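Local coordinates for protein carboxylesterase (Ferroplasma acidiphilum, PDB 3WJ2) that hydrolyses carboxylic esters, as a carboxylesterase of the alpha/beta-hydrolase fold from an acidophilic archaeon, at residues 80-85 and 111-116; 181-186 and 244-249. One frame throughout, in Å; residues are numbered along the deposited sequence.

Both contacts lie in one mixed eight-stranded sheet, their centres about 16 Å apart, and they come in series along the chain, contact 1 closing before contact 2 opens. Contact 1 pairs strand 78-82 with strand 109-113; contact 2 pairs strand 180-183 with strand 243-248. Strand 150-155 runs between the two pairs and makes backbone hydrogen bonds to a strand of each. The contacts also pack against each other, Tyr81 OH lying 4.1 Å from Phe183 CD2, while that hydroxyl is hydrogen-bonded to Asp155. Strand 150-155 contains Gly154 and runs into Ser156 and Gly158, a pattern consistent with the nucleophile elbow of esterases, so the two contacts flank what is probably the catalytic serine.

Contact 1. Residues 80-85 and 111-116; sequences LYYHGG and ISIEYR
In both His83 and Tyr115, CG sits between the backbone N and the carbonyl carbon (chi1 66° and 57°), and these matching turns lay the two rings against each other beyond the strand ends. The result is an offset stack, with centroids 4.5 Å apart and planes 13° from parallel. Tyr115 CE2 lies over one imidazole face toward its rim, 3.6 Å from His83 NE2, while Tyr115 OH donates to His83 O at 2.7 Å. The imidazole is also gripped in its own plane: His83 ND1 donates to Gly84 O at 2.6 Å, and its NE2 meets water 2, which donates in turn to Tyr115 O. With a leucine in place of His83, Tyr115 would probably lose its stacking partner and Gly84 O its side-chain donor, leaving the glycine-rich turn less firmly fixed.

Before the loops, the strands pair in parallel: Tyr81 N reaches Ile111 O at 2.8 Å, and Ile113 N reaches Tyr81 O at 2.9 Å. Water 1 fills in where they diverge, accepting from His83 N and Ser112 OG and donating to Tyr81 O and Ile113 O. Ile113 CD1 packs 3.6 Å from Tyr82 CE1; Tyr82 OH bonds Ser133 OG. These strands and helix 96-106 form a beta-alpha-beta unit, and the His-Gly-Gly turn following its first strand resembles the oxyanion-hole loop of hormone-sensitive-lipase-like esterases.

Contact 2. Residues 181-186 and 244-249; sequences VLFYPS and IMVTNE
Two neighbouring parallel strands of the central alpha/beta-hydrolase sheet meet here, Val181, Leu182 and Phe183 lying in register with Ile244, Met245 and Val246. The strands run almost parallel, and the backbone bonds alternate as parallel pairing requires. Leu182 N donates to Ile244 O at 2.6 Å, Val246 N to Leu182 O at 2.9 Å, and Tyr184 N to Val246 O at 2.7 Å. The last is more bent, with 144° at the hydrogen, where the chain leaves the strand.

On the face carrying Val181, Phe183, Ile244 and Val246, the Phe183 ring lies alongside Val246, its CD1 3.9 Å from Val246 CB. Helix 291-303 covers this face, Val300 touching Val181, Phe183 and Val246. On the opposite face, Met245 has CG anti to the backbone N (chi1 172°), then bends at the next two torsions, bringing its thioether across Leu182 and Pro185. Met245 SD lies 3.6 Å from Pro185 CD, and Met245 CE 3.9 Å from Leu182 CD1.

At the C-terminal ends of the strands, the Tyr184 side chain touches the probable nucleophile elbow and its ring meets His281 edge-to-face, consistent with a place beside the active site; Tyr184 OH bonds Ala284 N. Asn248 is held at both ends of its amide, OD1 by Ser283 OG and ND2 by Asp251 OD2. The amide plane is turned 50° from the tyrosine ring, and Asn248 ND2 sits over one face of that ring, 3.3 Å from Tyr184 CD2.

Contact 1. Residues 80-85 and 111-116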
loop_
_atom_site.group_PDB
_atom_site.type_symbol
_atom_site.label_atom_id
_atom_site.label_comp_id
_atom_site.label_asym_id
_atom_site.label_seq_id
_atom_site.Cartn_x
_atom_site.Cartn_y
_atom_site.Cartn_z
ATOM N N LEU B 80 -33.576 -4.795 -6.269
ATOM C CA LEU B 80 -34.043 -3.849 -5.247
ATOM C C LEU B 80 -32.824 -2.992 -4.904
ATOM O O LEU B 80 -31.776 -3.560 -4.541
ATOM C CB LEU B 80 -34.589 -4.564 -4.033
ATOM C CG LEU B 80 -35.529 -5.720 -4.407
ATOM C CD1 LEU B 80 -36.066 -6.261 -3.045
ATOM C CD2 LEU B 80 -36.603 -5.311 -5.350
ATOM N N TYR B 81 -32.970 -1.675 -4.989
ATOM C CA TYR B 81 -31.828 -0.744 -4.807
ATOM C C TYR B 81 -32.050 0.021 -3.548
ATOM O O TYR B 81 -33.106 0.676 -3.336
ATOM C CB TYR B 81 -31.714 0.233 -6.018
ATOM C CG TYR B 81 -30.340 0.868 -5.954
ATOM C CD1 TYR B 81 -29.268 0.183 -6.573
ATOM C CD2 TYR B 81 -30.151 2.048 -5.237
ATOM C CE1 TYR B 81 -27.965 0.719 -6.492
ATOM C CE2 TYR B 81 -28.794 2.558 -5.099
ATOM C CZ TYR B 81 -27.759 1.842 -5.704
ATOM O OH TYR B 81 -26.468 2.309 -5.555
ATOM N N TYR B 82 -31.052 0.037 -2.666
ATOM C CA TYR B 82 -31.118 0.809 -1.441
ATOM C C TYR B 82 -30.080 1.917 -1.470
ATOM O O TYR B 82 -28.860 1.737 -1.533
ATOM C CB TYR B 82 -30.852 -0.087 -0.142
ATOM C CG TYR B 82 -31.823 -1.279 -0.120
ATOM C CD1 TYR B 82 -33.045 -1.149 0.442
ATOM C CD2 TYR B 82 -31.462 -2.525 -0.771
ATOM C CE1 TYR B 82 -33.994 -2.181 0.357
ATOM C CE2 TYR B 82 -32.395 -3.557 -0.815
ATOM C CZ TYR B 82 -33.619 -3.374 -0.195
ATOM O OH TYR B 82 -34.603 -4.344 -0.260
ATOM N N HIS B 83 -30.583 3.167 -1.485
ATOM C CA HIS B 83 -29.660 4.302 -1.745
ATOM C C HIS B 83 -28.699 4.525 -0.581
ATOM O O HIS B 83 -28.890 4.029 0.573
ATOM C CB HIS B 83 -30.553 5.623 -1.842
ATOM C CG HIS B 83 -31.244 6.029 -0.562
ATOM N ND1 HIS B 83 -30.650 6.794 0.424
ATOM C CD2 HIS B 83 -32.506 5.806 -0.147
ATOM C CE1 HIS B 83 -31.516 6.961 1.401
ATOM N NE2 HIS B 83 -32.642 6.360 1.073
ATOM N N GLY B 84 -27.646 5.254 -0.859
ATOM C CA GLY B 84 -26.654 5.714 0.165
ATOM C C GLY B 84 -27.026 6.999 0.880
ATOM O O GLY B 84 -28.118 7.538 0.628
ATOM N N GLY B 85 -26.102 7.542 1.629
ATOM C CA GLY B 85 -26.453 8.713 2.515
ATOM C C GLY B 85 -26.200 8.564 4.034
ATOM O O GLY B 85 -26.802 9.237 4.860
ATOM N N ILE B 111 -35.818 -1.173 -8.472
ATOM C CA ILE B 111 -36.840 -0.721 -7.530
ATOM C C ILE B 111 -36.099 -0.026 -6.412
ATOM O O ILE B 111 -35.483 -0.671 -5.541
ATOM C CB ILE B 111 -37.729 -1.891 -6.985
ATOM C CG1 ILE B 111 -38.368 -2.615 -8.214
ATOM C CG2 ILE B 111 -38.802 -1.322 -5.979
ATOM C CD1 ILE B 111 -39.193 -3.898 -7.792
ATOM N N SER B 112 -36.199 1.292 -6.374
ATOM C CA SER B 112 -35.471 2.087 -5.390
ATOM C C SER B 112 -36.328 2.236 -4.157
ATOM O O SER B 112 -37.491 2.729 -4.195
ATOM C CB SER B 112 -35.112 3.427 -6.059
ATOM O OG SER B 112 -34.532 4.291 -5.071
ATOM N N ILE B 113 -35.821 1.741 -3.015
ATOM C CA ILE B 113 -36.627 1.688 -1.785
ATOM C C ILE B 113 -36.208 2.686 -0.743
ATOM O O ILE B 113 -35.009 2.860 -0.440
ATOM C CB ILE B 113 -36.561 0.261 -1.180
ATOM C CG1 ILE B 113 -37.214 -0.725 -2.159
ATOM C CG2 ILE B 113 -37.267 0.178 0.175
ATOM C CD1 ILE B 113 -36.680 -2.144 -1.979
ATOM N N GLU B 114 -37.190 3.434 -0.250
ATOM C CA GLU B 114 -36.945 4.407 0.821
ATOM C C GLU B 114 -37.042 3.821 2.203
ATOM O O GLU B 114 -38.111 3.949 2.883
ATOM C CB GLU B 114 -37.902 5.641 0.770
ATOM C CG GLU B 114 -37.307 6.716 0.037
ATOM C CD GLU B 114 -38.235 7.932 -0.054
ATOM O OE1 GLU B 114 -39.306 8.047 0.628
ATOM O OE2 GLU B 114 -37.886 8.708 -0.934
ATOM N N TYR B 115 -35.921 3.302 2.723
ATOM C CA TYR B 115 -35.903 2.852 4.129
ATOM C C TYR B 115 -35.842 3.989 5.100
ATOM O O TYR B 115 -35.608 5.146 4.694
ATOM C CB TYR B 115 -34.651 1.933 4.314
ATOM C CG TYR B 115 -33.316 2.629 3.949
ATOM C CD1 TYR B 115 -32.615 3.392 4.934
ATOM C CD2 TYR B 115 -32.807 2.548 2.617
ATOM C CE1 TYR B 115 -31.409 3.991 4.550
ATOM C CE2 TYR B 115 -31.556 3.105 2.297
ATOM C CZ TYR B 115 -30.921 3.823 3.275
ATOM O OH TYR B 115 -29.724 4.484 3.053
ATOM N N ARG B 116 -36.125 3.698 6.356
ATOM C CA ARG B 116 -36.248 4.761 7.417
ATOM C C ARG B 116 -34.832 5.220 7.810
ATOM O O ARG B 116 -33.854 4.413 7.882
ATOM C CB ARG B 116 -37.031 4.234 8.592
ATOM C CG ARG B 116 -38.531 4.050 8.152
ATOM C CD ARG B 116 -39.333 3.339 9.274
ATOM N NE ARG B 116 -38.774 2.004 9.510
ATOM C CZ ARG B 116 -39.068 1.193 10.525
ATOM N NH1 ARG B 116 -39.955 1.699 11.433
ATOM N NH2 ARG B 116 -38.502 -0.003 10.669
HETATM O O HOH W 1 -33.239 3.757 -2.447
HETATM O O HOH W 2 -34.913 6.612 2.577
#

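Contact 2. Residues 181-186 and 244-249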
loop_
_atom_site.group_PDB
_atom_site.type_symbol
_atom_site.label_atom_id
_atom_site.label_comp_id
_atom_site.label_asym_id
_atom_site.label_seq_id
_atom_site.Cartn_x
_atom_site.Cartn_y
_atom_site.Cartn_z
ATOM N N VAL B 181 -25.166 -6.546 -5.192
ATOM C CA VAL B 181 -24.300 -5.642 -6.028
ATOM C C VAL B 181 -23.945 -4.483 -5.054
ATOM O O VAL B 181 -24.828 -3.701 -4.568
ATOM C CB VAL B 181 -25.100 -5.081 -7.145
ATOM C CG1 VAL B 181 -24.113 -4.160 -7.927
ATOM C CG2 VAL B 181 -25.573 -6.191 -8.062
ATOM N N LEU B 182 -22.657 -4.447 -4.669
ATOM C CA LEU B 182 -22.293 -3.592 -3.530
ATOM C C LEU B 182 -21.349 -2.516 -4.009
ATOM O O LEU B 182 -20.167 -2.726 -4.203
ATOM C CB LEU B 182 -21.502 -4.455 -2.426
ATOM C CG LEU B 182 -22.332 -5.693 -2.011
ATOM C CD1 LEU B 182 -21.416 -6.605 -1.073
ATOM C CD2 LEU B 182 -23.677 -5.392 -1.326
ATOM N N PHE B 183 -21.880 -1.266 -4.104
ATOM C CA PHE B 183 -20.952 -0.180 -4.399
ATOM C C PHE B 183 -20.491 0.424 -3.105
ATOM O O PHE B 183 -21.237 1.071 -2.322
ATOM C CB PHE B 183 -21.771 0.974 -5.187
ATOM C CG PHE B 183 -22.037 0.651 -6.620
ATOM C CD1 PHE B 183 -21.111 0.993 -7.605
ATOM C CD2 PHE B 183 -23.295 0.101 -6.995
ATOM C CE1 PHE B 183 -21.356 0.623 -8.953
ATOM C CE2 PHE B 183 -23.563 -0.223 -8.374
ATOM C CZ PHE B 183 -22.597 0.089 -9.335
ATOM N N TYR B 184 -19.180 0.195 -2.847
ATOM C CA TYR B 184 -18.495 0.772 -1.677
ATOM C C TYR B 184 -19.345 0.844 -0.379
ATOM O O TYR B 184 -19.557 1.925 0.245
ATOM C CB TYR B 184 -17.819 2.140 -2.040
ATOM C CG TYR B 184 -18.697 3.090 -2.831
ATOM C CD1 TYR B 184 -19.519 3.951 -2.141
ATOM C CD2 TYR B 184 -18.656 3.022 -4.228
ATOM C CE1 TYR B 184 -20.304 4.883 -2.932
ATOM C CE2 TYR B 184 -19.379 3.909 -5.022
ATOM C CZ TYR B 184 -20.178 4.778 -4.332
ATOM O OH TYR B 184 -21.002 5.672 -5.105
ATOM N N PRO B 185 -19.740 -0.352 0.181
ATOM C CA PRO B 185 -20.526 -0.332 1.414
ATOM C C PRO B 185 -19.670 0.085 2.669
ATOM O O PRO B 185 -18.428 -0.127 2.669
ATOM C CB PRO B 185 -20.828 -1.832 1.651
ATOM C CG PRO B 185 -19.810 -2.599 0.779
ATOM C CD PRO B 185 -19.542 -1.656 -0.448
ATOM N N SER B 186 -20.329 0.604 3.691
ATOM C CA SER B 186 -19.739 0.686 5.043
ATOM C C SER B 186 -19.891 -0.788 5.563
ATOM O O SER B 186 -20.900 -1.480 5.270
ATOM C CB SER B 186 -20.363 1.774 5.909
ATOM O OG SER B 186 -21.801 1.589 5.818
ATOM N N ILE B 244 -21.045 -8.662 -6.499
ATOM C CA ILE B 244 -20.181 -7.712 -7.250
ATOM C C ILE B 244 -19.835 -6.624 -6.232
ATOM O O ILE B 244 -20.741 -5.998 -5.636
ATOM C CB ILE B 244 -20.903 -7.104 -8.410
ATOM C CG1 ILE B 244 -21.422 -8.184 -9.374
ATOM C CG2 ILE B 244 -20.010 -6.053 -9.135
ATOM C CD1 ILE B 244 -22.429 -7.592 -10.503
ATOM N N MET B 245 -18.521 -6.341 -6.072
ATOM C CA MET B 245 -18.029 -5.357 -5.093
ATOM C C MET B 245 -17.250 -4.322 -5.863
ATOM O O MET B 245 -16.378 -4.649 -6.653
ATOM C CB MET B 245 -17.072 -5.956 -4.034
ATOM C CG MET B 245 -16.421 -4.903 -3.158
ATOM S SD MET B 245 -17.590 -4.240 -1.907
ATOM C CE MET B 245 -17.670 -5.632 -0.679
ATOM N N VAL B 246 -17.652 -3.046 -5.649
ATOM C CA VAL B 246 -16.860 -1.936 -6.271
ATOM C C VAL B 246 -16.335 -1.119 -5.127
ATOM O O VAL B 246 -17.038 -0.646 -4.252
ATOM C CB VAL B 246 -17.846 -1.037 -7.096
ATOM C CG1 VAL B 246 -17.056 0.150 -7.679
ATOM C CG2 VAL B 246 -18.508 -1.925 -8.242
ATOM N N THR B 247 -15.016 -0.918 -5.125
ATOM C CA THR B 247 -14.384 -0.013 -4.152
ATOM C C THR B 247 -13.694 1.101 -4.940
ATOM O O THR B 247 -13.571 1.073 -6.174
ATOM C CB THR B 247 -13.237 -0.806 -3.359
ATOM O OG1 THR B 247 -12.131 -1.010 -4.238
ATOM C CG2 THR B 247 -13.799 -2.173 -2.951
ATOM N N ASN B 248 -13.357 2.132 -4.164
ATOM C CA ASN B 248 -12.705 3.325 -4.803
ATOM C C ASN B 248 -11.291 3.443 -4.223
ATOM O O ASN B 248 -11.113 3.298 -3.017
ATOM C CB ASN B 248 -13.455 4.572 -4.332
ATOM C CG ASN B 248 -14.948 4.503 -4.711
ATOM O OD1 ASN B 248 -15.278 4.433 -5.880
ATOM N ND2 ASN B 248 -15.800 4.545 -3.725
ATOM N N GLU B 249 -10.346 3.728 -5.110
ATOM C CA GLU B 249 -8.938 3.915 -4.595
ATOM C C GLU B 249 -8.771 4.880 -3.444
ATOM O O GLU B 249 -8.128 4.541 -2.441
ATOM C CB GLU B 249 -8.074 4.342 -5.792
ATOM C CG GLU B 249 -6.610 4.371 -5.364
ATOM C CD GLU B 249 -5.686 4.645 -6.515
ATOM O OE1 GLU B 249 -6.084 4.976 -7.629
ATOM O OE2 GLU B 249 -4.446 4.448 -6.287
#